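Local coordinates for protein platelet inhibitor (Ancylostoma caninum, PDB 4TPV) that inhibits platelet aggregation and adhesion to fibrinogen and collagen, possibly by binding the integrins glycoprotein IIb/IIIa and alpha-2/beta-1, at residues A[18-23]-A[118-123]; A[66-71]-A[134-139]; A[93-98]-A[146-151]; A[98-103]-A[140-145]. All coordinates share one frame; numbering follows the deposited sequence.

Interaction 1 of 4, residues A[18-23]-A[118-123]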
loop_
_atom_site.group_PDB
_atom_site.type_symbol
_atom_site.label_atom_id
_atom_site.label_comp_id
_atom_site.label_asym_id
_atom_site.label_seq_id
_atom_site.Cartn_x
_atom_site.Cartn_y
_atom_site.Cartn_z
ATOM N N MET A 18 -11.173 3.015 3.881
ATOM C CA MET A 18 -11.071 1.574 4.056
ATOM C C MET A 18 -9.743 1.096 3.479
ATOM O O MET A 18 -9.033 0.356 4.121
ATOM C CB MET A 18 -12.244 0.840 3.409
ATOM C CG MET A 18 -13.566 1.033 4.149
ATOM S SD MET A 18 -14.925 0.418 3.136
ATOM C CE MET A 18 -16.349 0.967 4.096
ATOM N N PHE A 19 -9.380 1.566 2.293
ATOM C CA PHE A 19 -8.105 1.158 1.708
ATOM C C PHE A 19 -6.928 1.547 2.601
ATOM O O PHE A 19 -6.012 0.752 2.824
ATOM C CB PHE A 19 -7.922 1.788 0.325
ATOM C CG PHE A 19 -8.512 0.988 -0.806
ATOM C CD1 PHE A 19 -7.960 -0.220 -1.184
ATOM C CD2 PHE A 19 -9.575 1.484 -1.534
ATOM C CE1 PHE A 19 -8.491 -0.940 -2.255
ATOM C CE2 PHE A 19 -10.103 0.774 -2.599
ATOM C CZ PHE A 19 -9.552 -0.448 -2.962
ATOM N N THR A 20 -6.943 2.777 3.094
ATOM C CA THR A 20 -5.821 3.291 3.873
ATOM C C THR A 20 -5.684 2.544 5.201
ATOM O O THR A 20 -4.592 2.129 5.576
ATOM C CB THR A 20 -5.985 4.782 4.141
ATOM O OG1 THR A 20 -6.229 5.454 2.893
ATOM C CG2 THR A 20 -4.726 5.353 4.819
ATOM N N GLU A 21 -6.799 2.377 5.905
ATOM C CA GLU A 21 -6.760 1.670 7.185
ATOM C C GLU A 21 -6.319 0.221 7.033
ATOM O O GLU A 21 -5.556 -0.306 7.872
ATOM C CB GLU A 21 -8.129 1.717 7.866
ATOM C CG GLU A 21 -8.114 1.239 9.331
ATOM C CD GLU A 21 -8.085 -0.276 9.498
ATOM O OE1 GLU A 21 -8.634 -1.000 8.638
ATOM O OE2 GLU A 21 -7.498 -0.741 10.502
ATOM N N LEU A 22 -6.813 -0.445 5.991
ATOM C CA LEU A 22 -6.447 -1.838 5.745
ATOM C C LEU A 22 -4.937 -1.970 5.543
ATOM O O LEU A 22 -4.279 -2.798 6.181
ATOM C CB LEU A 22 -7.198 -2.373 4.532
ATOM C CG LEU A 22 -7.258 -3.890 4.408
ATOM C CD1 LEU A 22 -8.061 -4.455 5.594
ATOM C CD2 LEU A 22 -7.923 -4.240 3.083
ATOM N N HIS A 23 -4.373 -1.109 4.698
ATOM C CA HIS A 23 -2.924 -1.129 4.483
ATOM C C HIS A 23 -2.129 -0.857 5.764
ATOM O O HIS A 23 -1.145 -1.534 6.057
ATOM C CB HIS A 23 -2.518 -0.093 3.431
ATOM C CG HIS A 23 -2.705 -0.550 2.017
ATOM N ND1 HIS A 23 -3.936 -0.589 1.402
ATOM C CD2 HIS A 23 -1.805 -0.961 1.088
ATOM C CE1 HIS A 23 -3.793 -1.034 0.162
ATOM N NE2 HIS A 23 -2.509 -1.263 -0.051
ATOM N N ASP A 118 4.954 5.609 2.052
ATOM C CA ASP A 118 4.134 6.360 3.008
ATOM C C ASP A 118 2.894 6.977 2.364
ATOM O O ASP A 118 2.190 7.759 2.995
ATOM C CB ASP A 118 4.966 7.454 3.692
ATOM C CG ASP A 118 5.513 8.493 2.728
ATOM O OD1 ASP A 118 5.163 8.505 1.536
ATOM O OD2 ASP A 118 6.318 9.334 3.184
ATOM N N LYS A 119 2.638 6.614 1.115
ATOM C CA LYS A 119 1.489 7.151 0.384
ATOM C C LYS A 119 0.879 6.068 -0.505
ATOM O O LYS A 119 1.592 5.239 -1.072
ATOM C CB LYS A 119 1.889 8.357 -0.482
ATOM C CG LYS A 119 2.366 9.577 0.269
ATOM C CD LYS A 119 2.885 10.618 -0.727
ATOM C CE LYS A 119 3.215 11.932 -0.031
ATOM N NZ LYS A 119 4.298 11.780 0.984
ATOM N N LEU A 120 -0.448 6.045 -0.594
ATOM C CA LEU A 120 -1.113 5.237 -1.610
ATOM C C LEU A 120 -2.302 5.989 -2.192
ATOM O O LEU A 120 -2.861 6.894 -1.560
ATOM C CB LEU A 120 -1.593 3.883 -1.045
ATOM C CG LEU A 120 -2.944 3.925 -0.313
ATOM C CD1 LEU A 120 -3.466 2.506 -0.084
ATOM C CD2 LEU A 120 -2.822 4.668 1.007
ATOM N N GLY A 121 -2.681 5.597 -3.399
ATOM C CA GLY A 121 -3.915 6.066 -4.008
ATOM C C GLY A 121 -4.436 4.933 -4.852
ATOM O O GLY A 121 -3.646 4.219 -5.462
ATOM N N CYS A 122 -5.759 4.777 -4.910
ATOM C CA CYS A 122 -6.348 3.597 -5.559
ATOM C C CYS A 122 -7.460 3.941 -6.554
ATOM O O CYS A 122 -7.980 5.053 -6.567
ATOM C CB CYS A 122 -6.878 2.634 -4.495
ATOM S SG CYS A 122 -5.618 2.045 -3.323
ATOM N N ALA A 123 -7.821 2.966 -7.389
ATOM C CA ALA A 123 -8.792 3.157 -8.459
ATOM C C ALA A 123 -9.586 1.867 -8.648
ATOM O O ALA A 123 -9.059 0.762 -8.472
ATOM C CB ALA A 123 -8.088 3.555 -9.763
#
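With chi1 at 83°, CG of Leu120 sits between the backbone N and the carbonyl carbon, and this sends CD1 over the imidazole of His23. The His23 ring in turn is set with CG beside its own backbone N (chi1 -82°). CD1 of Leu120 lies 3.6 Å from the centroid of the His23 ring, a CH-pi contact over the face. The other methyl, CD2 of Leu120, rests 4.0 Å from OG1 of Thr20. That hydroxyl is hydrogen-bonded to the carbonyl of Arg16, one turn earlier. The segments are part of helix 13-34 and strand 119-127, so the contact packs a helix onto the central sheet of the CAP fold. Its touching residues are mostly buried. One turn before His23, the Phe19 ring receives Cys122 over one face. SG of Cys122 stands 4.1 Å from the centroid of the Phe19 ring, a sulfur-aromatic contact, and CB of Cys122 also lies over that face. The same SG forms the disulfide with Cys135 on the next strand. The imidazole is fixed from two sides. ND1 of His23 donates to O of Phe19 at 2.9 Å, with the acceptor close to the ring plane. Phe19 O also takes the helical bond from His23 N, and the two donors reach it from opposite faces of the carbonyl plane. NE2 of His23 is hydrogen-bonded to the hydroxyl of Tyr137.

Interaction 2 of 4, residues A[66-71]-A[134-139]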
loop_
_atom_site.group_PDB
_atom_site.type_symbol
_atom_site.label_atom_id
_atom_site.label_comp_id
_atom_site.label_asym_id
_atom_site.label_seq_id
_atom_site.Cartn_x
_atom_site.Cartn_y
_atom_site.Cartn_z
ATOM N N GLU A 66 6.939 -0.710 -10.924
ATOM C CA GLU A 66 7.209 -1.401 -9.643
ATOM C C GLU A 66 6.265 -0.957 -8.514
ATOM O O GLU A 66 5.979 -1.743 -7.582
ATOM C CB GLU A 66 8.668 -1.212 -9.200
ATOM C CG GLU A 66 9.692 -1.999 -10.014
ATOM C CD GLU A 66 9.564 -3.505 -9.828
ATOM O OE1 GLU A 66 9.077 -3.954 -8.762
ATOM O OE2 GLU A 66 9.964 -4.244 -10.753
ATOM N N GLU A 67 5.770 0.282 -8.582
ATOM C CA GLU A 67 4.945 0.808 -7.490
ATOM C C GLU A 67 3.425 0.666 -7.741
ATOM O O GLU A 67 2.608 1.338 -7.113
ATOM C CB GLU A 67 5.304 2.279 -7.215
ATOM C CG GLU A 67 6.129 2.514 -5.922
ATOM C CD GLU A 67 7.569 2.007 -5.981
ATOM O OE1 GLU A 67 8.136 1.902 -7.082
ATOM O OE2 GLU A 67 8.154 1.736 -4.912
ATOM N N GLU A 68 3.047 -0.263 -8.604
ATOM C CA GLU A 68 1.640 -0.528 -8.851
ATOM C C GLU A 68 1.219 -1.938 -8.418
ATOM O O GLU A 68 1.921 -2.924 -8.664
ATOM C CB GLU A 68 1.329 -0.337 -10.323
ATOM C CG GLU A 68 -0.131 -0.539 -10.651
ATOM C CD GLU A 68 -0.426 -0.156 -12.073
ATOM O OE1 GLU A 68 -0.109 -0.949 -12.967
ATOM O OE2 GLU A 68 -0.941 0.964 -12.293
ATOM N N ASN A 69 0.063 -2.013 -7.759
ATOM C CA ASN A 69 -0.608 -3.290 -7.483
ATOM C C ASN A 69 -1.881 -3.398 -8.315
ATOM O O ASN A 69 -2.594 -2.401 -8.482
ATOM C CB ASN A 69 -0.964 -3.419 -5.995
ATOM C CG ASN A 69 0.213 -3.810 -5.126
ATOM O OD1 ASN A 69 1.333 -3.967 -5.596
ATOM N ND2 ASN A 69 -0.049 -3.963 -3.830
ATOM N N VAL A 70 -2.179 -4.589 -8.835
ATOM C CA VAL A 70 -3.411 -4.818 -9.577
ATOM C C VAL A 70 -4.118 -6.046 -9.055
ATOM O O VAL A 70 -3.471 -7.035 -8.688
ATOM C CB VAL A 70 -3.133 -4.984 -11.090
ATOM C CG1 VAL A 70 -4.442 -5.126 -11.890
ATOM C CG2 VAL A 70 -2.320 -3.808 -11.592
ATOM N N ASP A 71 -5.446 -5.964 -8.992
ATOM C CA ASP A 71 -6.268 -7.135 -8.722
ATOM C C ASP A 71 -7.435 -7.168 -9.680
ATOM O O ASP A 71 -7.958 -6.120 -10.043
ATOM C CB ASP A 71 -6.760 -7.117 -7.283
ATOM C CG ASP A 71 -7.383 -8.438 -6.855
ATOM O OD1 ASP A 71 -7.033 -9.504 -7.417
ATOM O OD2 ASP A 71 -8.232 -8.390 -5.941
ATOM N N VAL A 134 -6.731 -1.053 -8.721
ATOM C CA VAL A 134 -5.313 -0.681 -8.848
ATOM C C VAL A 134 -4.951 0.278 -7.736
ATOM O O VAL A 134 -5.671 1.250 -7.497
ATOM C CB VAL A 134 -5.015 -0.003 -10.214
ATOM C CG1 VAL A 134 -3.613 0.566 -10.230
ATOM C CG2 VAL A 134 -5.253 -0.974 -11.366
ATOM N N CYS A 135 -3.847 0.006 -7.053
ATOM C CA CYS A 135 -3.309 0.956 -6.101
ATOM C C CYS A 135 -1.891 1.326 -6.512
ATOM O O CYS A 135 -1.119 0.484 -6.971
ATOM C CB CYS A 135 -3.318 0.392 -4.681
ATOM S SG CYS A 135 -4.956 0.205 -3.911
ATOM N N GLN A 136 -1.583 2.607 -6.363
ATOM C CA GLN A 136 -0.275 3.153 -6.656
ATOM C C GLN A 136 0.334 3.630 -5.349
ATOM O O GLN A 136 -0.361 4.193 -4.488
ATOM C CB GLN A 136 -0.382 4.310 -7.675
ATOM C CG GLN A 136 -0.827 3.859 -9.060
ATOM C CD GLN A 136 0.336 3.529 -9.963
ATOM O OE1 GLN A 136 1.501 3.647 -9.569
ATOM N NE2 GLN A 136 0.033 3.108 -11.193
ATOM N N TYR A 137 1.630 3.383 -5.187
ATOM C CA TYR A 137 2.318 3.702 -3.947
ATOM C C TYR A 137 3.457 4.687 -4.161
ATOM O O TYR A 137 3.950 4.884 -5.289
ATOM C CB TYR A 137 2.845 2.410 -3.305
ATOM C CG TYR A 137 1.748 1.391 -3.077
ATOM C CD1 TYR A 137 0.956 1.436 -1.940
ATOM C CD2 TYR A 137 1.464 0.416 -4.036
ATOM C CE1 TYR A 137 -0.087 0.502 -1.740
ATOM C CE2 TYR A 137 0.435 -0.510 -3.844
ATOM C CZ TYR A 137 -0.326 -0.471 -2.686
ATOM O OH TYR A 137 -1.334 -1.399 -2.500
ATOM N N GLY A 138 3.884 5.314 -3.067
ATOM C CA GLY A 138 5.022 6.222 -3.113
ATOM C C GLY A 138 5.688 6.371 -1.757
ATOM O O GLY A 138 5.115 6.005 -0.735
ATOM N N PRO A 139 6.933 6.874 -1.742
ATOM C CA PRO A 139 7.690 7.217 -2.952
ATOM C C PRO A 139 8.253 5.994 -3.652
ATOM O O PRO A 139 8.200 4.876 -3.134
ATOM C CB PRO A 139 8.832 8.108 -2.424
ATOM C CG PRO A 139 8.769 8.040 -0.920
ATOM C CD PRO A 139 7.735 7.033 -0.521
#
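N of Asn69 donates to O of Cys135 at 2.9 Å, and the bond is nearly straight (175°). The return bond, from N of Cys135 to O of Asn69, is 3.1 Å long. Two residues further along, N of Tyr137 donates to O of Glu67 at 3.0 Å. On one face of the sheet Glu68, Val70, Val134 and Gln136 gather. CG2 of Val70 lies beside CG2 of Val134 at 4.1 Å. The Glu68 chain is extended, with CG anti to the backbone N (chi1 -178°). This carries OE2 of Glu68 to 3.4 Å from CG1 of Val134. The same oxygen accepts a hydrogen bond from Ser55 on helix 46-56, which covers this face. On the other face, the Asn69 side chain crosses that of Tyr137 at about a right angle, with the amide and ring planes 67° apart, and CG of Asn69 comes within 3.5 Å of CE2 of Tyr137. Asn111 binds OD1 of Asn69, while His23 holds the Tyr137 hydroxyl. Glu67 OE2 turns to His117 and the backbone of Ala141 and Lys142. The paired strands are the edge strand 68-73 and its antiparallel neighbour 130-138, part of the helix-covered central sheet of the CAP fold.

Interaction 3 of 4, residues A[93-98]-A[146-151]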
loop_
_atom_site.group_PDB
_atom_site.type_symbol
_atom_site.label_atom_id
_atom_site.label_comp_id
_atom_site.label_asym_id
_atom_site.label_seq_id
_atom_site.Cartn_x
_atom_site.Cartn_y
_atom_site.Cartn_z
ATOM N N PHE A 93 2.768 -15.502 2.132
ATOM C CA PHE A 93 3.260 -16.883 2.190
ATOM C C PHE A 93 4.379 -17.189 1.207
ATOM O O PHE A 93 5.053 -18.214 1.333
ATOM C CB PHE A 93 2.086 -17.859 1.979
ATOM C CG PHE A 93 1.130 -17.885 3.133
ATOM C CD1 PHE A 93 1.410 -18.661 4.256
ATOM C CD2 PHE A 93 -0.019 -17.112 3.120
ATOM C CE1 PHE A 93 0.539 -18.678 5.334
ATOM C CE2 PHE A 93 -0.891 -17.115 4.199
ATOM C CZ PHE A 93 -0.614 -17.902 5.305
ATOM N N GLU A 94 4.596 -16.308 0.235
ATOM C CA GLU A 94 5.651 -16.533 -0.752
ATOM C C GLU A 94 6.893 -15.682 -0.484
ATOM O O GLU A 94 7.913 -15.835 -1.163
ATOM C CB GLU A 94 5.114 -16.267 -2.172
ATOM C CG GLU A 94 3.981 -17.213 -2.573
ATOM C CD GLU A 94 4.427 -18.664 -2.703
ATOM O OE1 GLU A 94 5.604 -18.920 -3.044
ATOM O OE2 GLU A 94 3.587 -19.563 -2.460
ATOM N N LEU A 95 6.821 -14.788 0.500
ATOM C CA LEU A 95 7.995 -14.033 0.909
ATOM C C LEU A 95 9.053 -14.975 1.461
ATOM O O LEU A 95 8.724 -16.013 2.047
ATOM C CB LEU A 95 7.642 -12.980 1.957
ATOM C CG LEU A 95 6.940 -11.729 1.431
ATOM C CD1 LEU A 95 6.477 -10.882 2.574
ATOM C CD2 LEU A 95 7.864 -10.956 0.527
ATOM N N ARG A 96 10.316 -14.605 1.257
ATOM C CA ARG A 96 11.457 -15.339 1.796
ATOM C C ARG A 96 12.493 -14.386 2.392
ATOM O O ARG A 96 13.619 -14.242 1.884
ATOM C CB ARG A 96 12.097 -16.202 0.705
ATOM C CG ARG A 96 11.152 -17.209 0.081
ATOM C CD ARG A 96 10.817 -18.357 1.031
ATOM N NE ARG A 96 10.010 -19.391 0.378
ATOM C CZ ARG A 96 8.682 -19.464 0.445
ATOM N NH1 ARG A 96 7.986 -18.567 1.142
ATOM N NH2 ARG A 96 8.041 -20.448 -0.175
ATOM N N GLY A 97 12.080 -13.675 3.433
ATOM C CA GLY A 97 12.962 -12.772 4.127
ATOM C C GLY A 97 12.820 -11.348 3.624
ATOM O O GLY A 97 11.870 -11.009 2.916
ATOM N N LYS A 98 13.785 -10.519 3.985
ATOM C CA LYS A 98 13.642 -9.077 3.796
ATOM C C LYS A 98 13.955 -8.607 2.384
ATOM O O LYS A 98 13.652 -7.457 2.036
ATOM C CB LYS A 98 14.532 -8.327 4.790
ATOM C CG LYS A 98 16.003 -8.430 4.476
ATOM C CD LYS A 98 16.862 -7.625 5.463
ATOM C CE LYS A 98 17.048 -8.347 6.783
ATOM N NZ LYS A 98 18.047 -7.646 7.658
ATOM N N LYS A 146 16.206 -5.491 -3.909
ATOM C CA LYS A 146 16.279 -4.437 -2.902
ATOM C C LYS A 146 15.636 -4.892 -1.596
ATOM O O LYS A 146 14.786 -5.788 -1.574
ATOM C CB LYS A 146 15.622 -3.147 -3.417
ATOM C CG LYS A 146 16.297 -2.619 -4.688
ATOM C CD LYS A 146 15.671 -1.322 -5.196
ATOM C CE LYS A 146 15.969 -0.172 -4.268
ATOM N NZ LYS A 146 15.481 1.122 -4.836
ATOM N N THR A 147 16.040 -4.252 -0.506
ATOM C CA THR A 147 15.523 -4.607 0.810
ATOM C C THR A 147 14.135 -4.002 1.023
ATOM O O THR A 147 13.970 -2.774 0.945
ATOM C CB THR A 147 16.498 -4.131 1.904
ATOM O OG1 THR A 147 17.761 -4.786 1.719
ATOM C CG2 THR A 147 15.957 -4.466 3.300
ATOM N N ILE A 148 13.149 -4.872 1.259
ATOM C CA ILE A 148 11.763 -4.457 1.501
ATOM C C ILE A 148 11.643 -3.672 2.802
ATOM O O ILE A 148 10.940 -2.644 2.864
ATOM C CB ILE A 148 10.804 -5.672 1.562
ATOM C CG1 ILE A 148 10.954 -6.565 0.335
ATOM C CG2 ILE A 148 9.342 -5.192 1.715
ATOM C CD1 ILE A 148 10.343 -7.974 0.549
ATOM N N TYR A 149 12.310 -4.165 3.845
ATOM C CA TYR A 149 12.265 -3.530 5.161
ATOM C C TYR A 149 13.550 -3.771 5.915
ATOM O O TYR A 149 14.131 -4.865 5.823
ATOM C CB TYR A 149 11.095 -4.075 5.985
ATOM C CG TYR A 149 11.117 -5.587 6.108
ATOM C CD1 TYR A 149 11.812 -6.228 7.144
ATOM C CD2 TYR A 149 10.444 -6.373 5.191
ATOM C CE1 TYR A 149 11.832 -7.610 7.230
ATOM C CE2 TYR A 149 10.439 -7.742 5.278
ATOM C CZ TYR A 149 11.129 -8.363 6.301
ATOM O OH TYR A 149 11.138 -9.753 6.391
ATOM N N GLU A 150 13.998 -2.765 6.664
ATOM C CA GLU A 150 15.097 -2.981 7.602
ATOM C C GLU A 150 14.561 -3.617 8.879
ATOM O O GLU A 150 13.433 -3.350 9.274
ATOM C CB GLU A 150 15.820 -1.669 7.921
ATOM C CG GLU A 150 16.479 -1.013 6.715
ATOM C CD GLU A 150 17.602 -1.854 6.128
ATOM O OE1 GLU A 150 18.212 -2.659 6.869
ATOM O OE2 GLU A 150 17.869 -1.713 4.922
ATOM N N GLU A 151 15.377 -4.449 9.521
ATOM C CA GLU A 151 14.932 -5.161 10.715
ATOM C C GLU A 151 15.469 -4.532 11.982
ATOM O O GLU A 151 16.640 -4.161 12.046
ATOM C CB GLU A 151 15.357 -6.627 10.655
ATOM C CG GLU A 151 14.599 -7.443 9.616
ATOM C CD GLU A 151 15.258 -8.783 9.353
ATOM O OE1 GLU A 151 16.363 -9.004 9.887
ATOM O OE2 GLU A 151 14.680 -9.606 8.610
HETATM O O HOH W 1 9.598 -10.991 4.598
HETATM O O HOH W 2 17.990 -4.399 8.603
#
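Thr147 sets its methyl CG2 beside the aliphatic chain of Lys98, 3.9 Å from CD of Lys98. The contact joins two long loops of this CAP-family protein, one between helices 80-89 and 107-113, the other following strand 130-138. Neither segment pairs as a regular strand. Next comes Ile148, whose N donates to O of Lys98 at 2.7 Å. Its side chain reaches back to Leu95 in the other loop, where CD1 of Ile148 meets CD2 of Leu95 at 3.9 Å. Leu95 also touches Phe30 of helix 13-34, and Ile148 packs on Val113 of helix 107-113. At Tyr149 the torsion chi1 of 55° places CG between the backbone N and the carbonyl carbon, and the ring swings back over Lys98. CB of Lys98 lies 3.9 Å from the centroid of the Tyr149 ring, a CH-pi contact over one face. Phe30 meets this ring edge-to-face. A water bridges the Tyr149 hydroxyl and O of Gly97. The carbonyl O of Tyr149 is buried here without a polar partner. Glu150 then turns its carboxylate to a second water, which accepts from N of Glu151 at 2.8 Å. Glu151 ends the run with an extended side chain. Its OE1 forms a salt bridge with NZ of Lys98 at 3.1 Å, a weak hydrogen bond made where CE of Lys98 also lies against the carboxylate.

Interaction 4 of 4, residues A[98-103]-A[140-145]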
loop_
_atom_site.group_PDB
_atom_site.type_symbol
_atom_site.label_atom_id
_atom_site.label_comp_id
_atom_site.label_asym_id
_atom_site.label_seq_id
_atom_site.Cartn_x
_atom_site.Cartn_y
_atom_site.Cartn_z
ATOM N N LYS A 98 13.785 -10.519 3.985
ATOM C CA LYS A 98 13.642 -9.077 3.796
ATOM C C LYS A 98 13.955 -8.607 2.384
ATOM O O LYS A 98 13.652 -7.457 2.036
ATOM C CB LYS A 98 14.532 -8.327 4.790
ATOM C CG LYS A 98 16.003 -8.430 4.476
ATOM C CD LYS A 98 16.862 -7.625 5.463
ATOM C CE LYS A 98 17.048 -8.347 6.783
ATOM N NZ LYS A 98 18.047 -7.646 7.658
ATOM N N VAL A 99 14.533 -9.484 1.568
ATOM C CA VAL A 99 14.961 -9.069 0.227
ATOM C C VAL A 99 13.900 -9.394 -0.802
ATOM O O VAL A 99 13.434 -10.524 -0.892
ATOM C CB VAL A 99 16.291 -9.736 -0.198
ATOM C CG1 VAL A 99 16.686 -9.290 -1.609
ATOM C CG2 VAL A 99 17.409 -9.419 0.796
ATOM N N TYR A 100 13.486 -8.384 -1.566
ATOM C CA TYR A 100 12.503 -8.603 -2.603
ATOM C C TYR A 100 13.099 -9.397 -3.767
ATOM O O TYR A 100 14.153 -9.054 -4.310
ATOM C CB TYR A 100 11.947 -7.261 -3.109
ATOM C CG TYR A 100 10.913 -7.443 -4.205
ATOM C CD1 TYR A 100 9.729 -8.135 -3.960
ATOM C CD2 TYR A 100 11.111 -6.924 -5.476
ATOM C CE1 TYR A 100 8.784 -8.331 -4.948
ATOM C CE2 TYR A 100 10.132 -7.098 -6.487
ATOM C CZ TYR A 100 8.976 -7.809 -6.208
ATOM O OH TYR A 100 8.007 -8.016 -7.166
ATOM N N ASN A 101 12.427 -10.481 -4.128
ATOM C CA ASN A 101 12.825 -11.259 -5.288
ATOM C C ASN A 101 11.715 -11.145 -6.317
ATOM O O ASN A 101 10.584 -11.584 -6.091
ATOM C CB ASN A 101 13.102 -12.715 -4.910
ATOM C CG ASN A 101 14.223 -12.859 -3.894
ATOM O OD1 ASN A 101 15.221 -12.131 -3.925
ATOM N ND2 ASN A 101 14.064 -13.811 -2.982
ATOM N N LYS A 102 12.013 -10.488 -7.433
ATOM C CA LYS A 102 10.980 -10.236 -8.429
ATOM C C LYS A 102 10.652 -11.543 -9.147
ATOM O O LYS A 102 11.353 -11.960 -10.063
ATOM C CB LYS A 102 11.442 -9.153 -9.411
ATOM C CG LYS A 102 10.459 -8.811 -10.542
ATOM C CD LYS A 102 10.973 -7.626 -11.349
ATOM C CE LYS A 102 10.101 -7.315 -12.545
ATOM N NZ LYS A 102 8.746 -6.861 -12.165
ATOM N N ASN A 103 9.591 -12.211 -8.700
ATOM C CA ASN A 103 9.289 -13.556 -9.194
ATOM C C ASN A 103 7.804 -13.715 -9.494
ATOM O O ASN A 103 7.315 -14.830 -9.697
ATOM C CB ASN A 103 9.747 -14.617 -8.182
ATOM C CG ASN A 103 9.105 -14.441 -6.805
ATOM O OD1 ASN A 103 8.020 -13.888 -6.674
ATOM N ND2 ASN A 103 9.798 -14.905 -5.768
ATOM N N GLU A 140 8.794 6.196 -4.844
ATOM C CA GLU A 140 9.358 5.077 -5.587
ATOM C C GLU A 140 10.622 4.518 -4.932
ATOM O O GLU A 140 11.567 5.251 -4.633
ATOM C CB GLU A 140 9.653 5.497 -7.027
ATOM C CG GLU A 140 8.407 5.783 -7.849
ATOM C CD GLU A 140 8.739 6.325 -9.231
ATOM O OE1 GLU A 140 9.936 6.575 -9.505
ATOM O OE2 GLU A 140 7.804 6.504 -10.039
ATOM N N ALA A 141 10.629 3.205 -4.729
ATOM C CA ALA A 141 11.704 2.542 -4.007
ATOM C C ALA A 141 11.813 1.053 -4.342
ATOM O O ALA A 141 12.898 0.490 -4.278
ATOM C CB ALA A 141 11.497 2.713 -2.505
ATOM N N LYS A 142 10.696 0.409 -4.673
ATOM C CA LYS A 142 10.663 -1.043 -4.856
ATOM C C LYS A 142 11.443 -1.488 -6.104
ATOM O O LYS A 142 11.420 -0.828 -7.138
ATOM C CB LYS A 142 9.214 -1.527 -4.933
ATOM C CG LYS A 142 9.001 -3.015 -5.286
ATOM C CD LYS A 142 7.533 -3.371 -4.983
ATOM C CE LYS A 142 7.030 -4.637 -5.706
ATOM N NZ LYS A 142 6.853 -4.432 -7.184
ATOM N N GLY A 143 12.140 -2.612 -6.001
ATOM C CA GLY A 143 12.915 -3.128 -7.113
ATOM C C GLY A 143 13.498 -4.485 -6.774
ATOM O O GLY A 143 13.741 -4.781 -5.598
ATOM N N ASP A 144 13.724 -5.294 -7.805
ATOM C CA ASP A 144 14.329 -6.619 -7.648
ATOM C C ASP A 144 15.638 -6.507 -6.882
ATOM O O ASP A 144 16.500 -5.689 -7.216
ATOM C CB ASP A 144 14.562 -7.256 -9.019
ATOM C CG ASP A 144 14.960 -8.713 -8.939
ATOM O OD1 ASP A 144 14.649 -9.394 -7.937
ATOM O OD2 ASP A 144 15.574 -9.189 -9.921
ATOM N N GLY A 145 15.773 -7.349 -5.853
ATOM C CA GLY A 145 17.007 -7.439 -5.096
ATOM C C GLY A 145 17.162 -6.405 -3.998
ATOM O O GLY A 145 18.150 -6.431 -3.249
HETATM O O HOH W 3 8.157 -6.457 -9.350
HETATM O O HOH W 4 14.386 -11.796 -9.936
#
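This is a loop-to-loop contact, partly buried, between the connection leading to helix 107-113 and the chain that leaves strand 130-138. Tyr100 contributes most to it. Its CG lies anti to the backbone N (chi1 180°), which directs the ring to the chain at Lys142 and Gly143. CE of Lys142 sits over one face of the Tyr100 ring, 4.2 Å from its centroid, in a CH-pi contact. The ring edge meets the backbone of the other loop, with CD2 of Tyr100 only 3.4 Å from O of Gly143. Helix 107-113 packs against both side chains through Ala110. Two hydrogen bonds cross more directly, one between backbones and one from backbone to side chain. N of Gly145, a residue with positive phi (84°), donates to O of Tyr100 at 2.8 Å. N of Lys102 donates to OD1 of Asp144 at 2.9 Å, a nearly straight bond (174°) that arrives from above the carboxylate plane. The Asp144 side chain also covers CB of Lys102, its OD1 lying 3.5 Å from that carbon. OD2 of Asp144 accepts from a water that donates to O of Lys102 as well. A second water gathers the polar ends. It bonds to OH of Tyr100 at 2.7 Å and accepts from both NZ of Lys102 and NZ of Lys142. Those two ammonium groups share the carboxylate of Glu66, one at each oxygen, which probably offsets their like charges. Glu66 precedes edge strand 68-73, so it links these two loops to the central sheet of the CAP fold.

In the fold
From the N terminus, helix 13-34 is the first element, and interaction 1 closes a long loop by bringing it against strand 119-127. Interaction 2 starts later, at 66-71, and ends beyond it at 134-139, so the two cross. They meet through the Cys122-Cys135 disulfide and the His23-Tyr137 hydrogen bond. Interactions 3 and 4 start in the loop before helix 107-113 and end after strand 130-138, so each crosses both earlier ones. Interaction 4 lies within the span of interaction 3, and they share Lys98. Glu66 and Glu67 link interaction 2 to interaction 4 through Lys142. Helix, sheet and outer loops are thus joined in series.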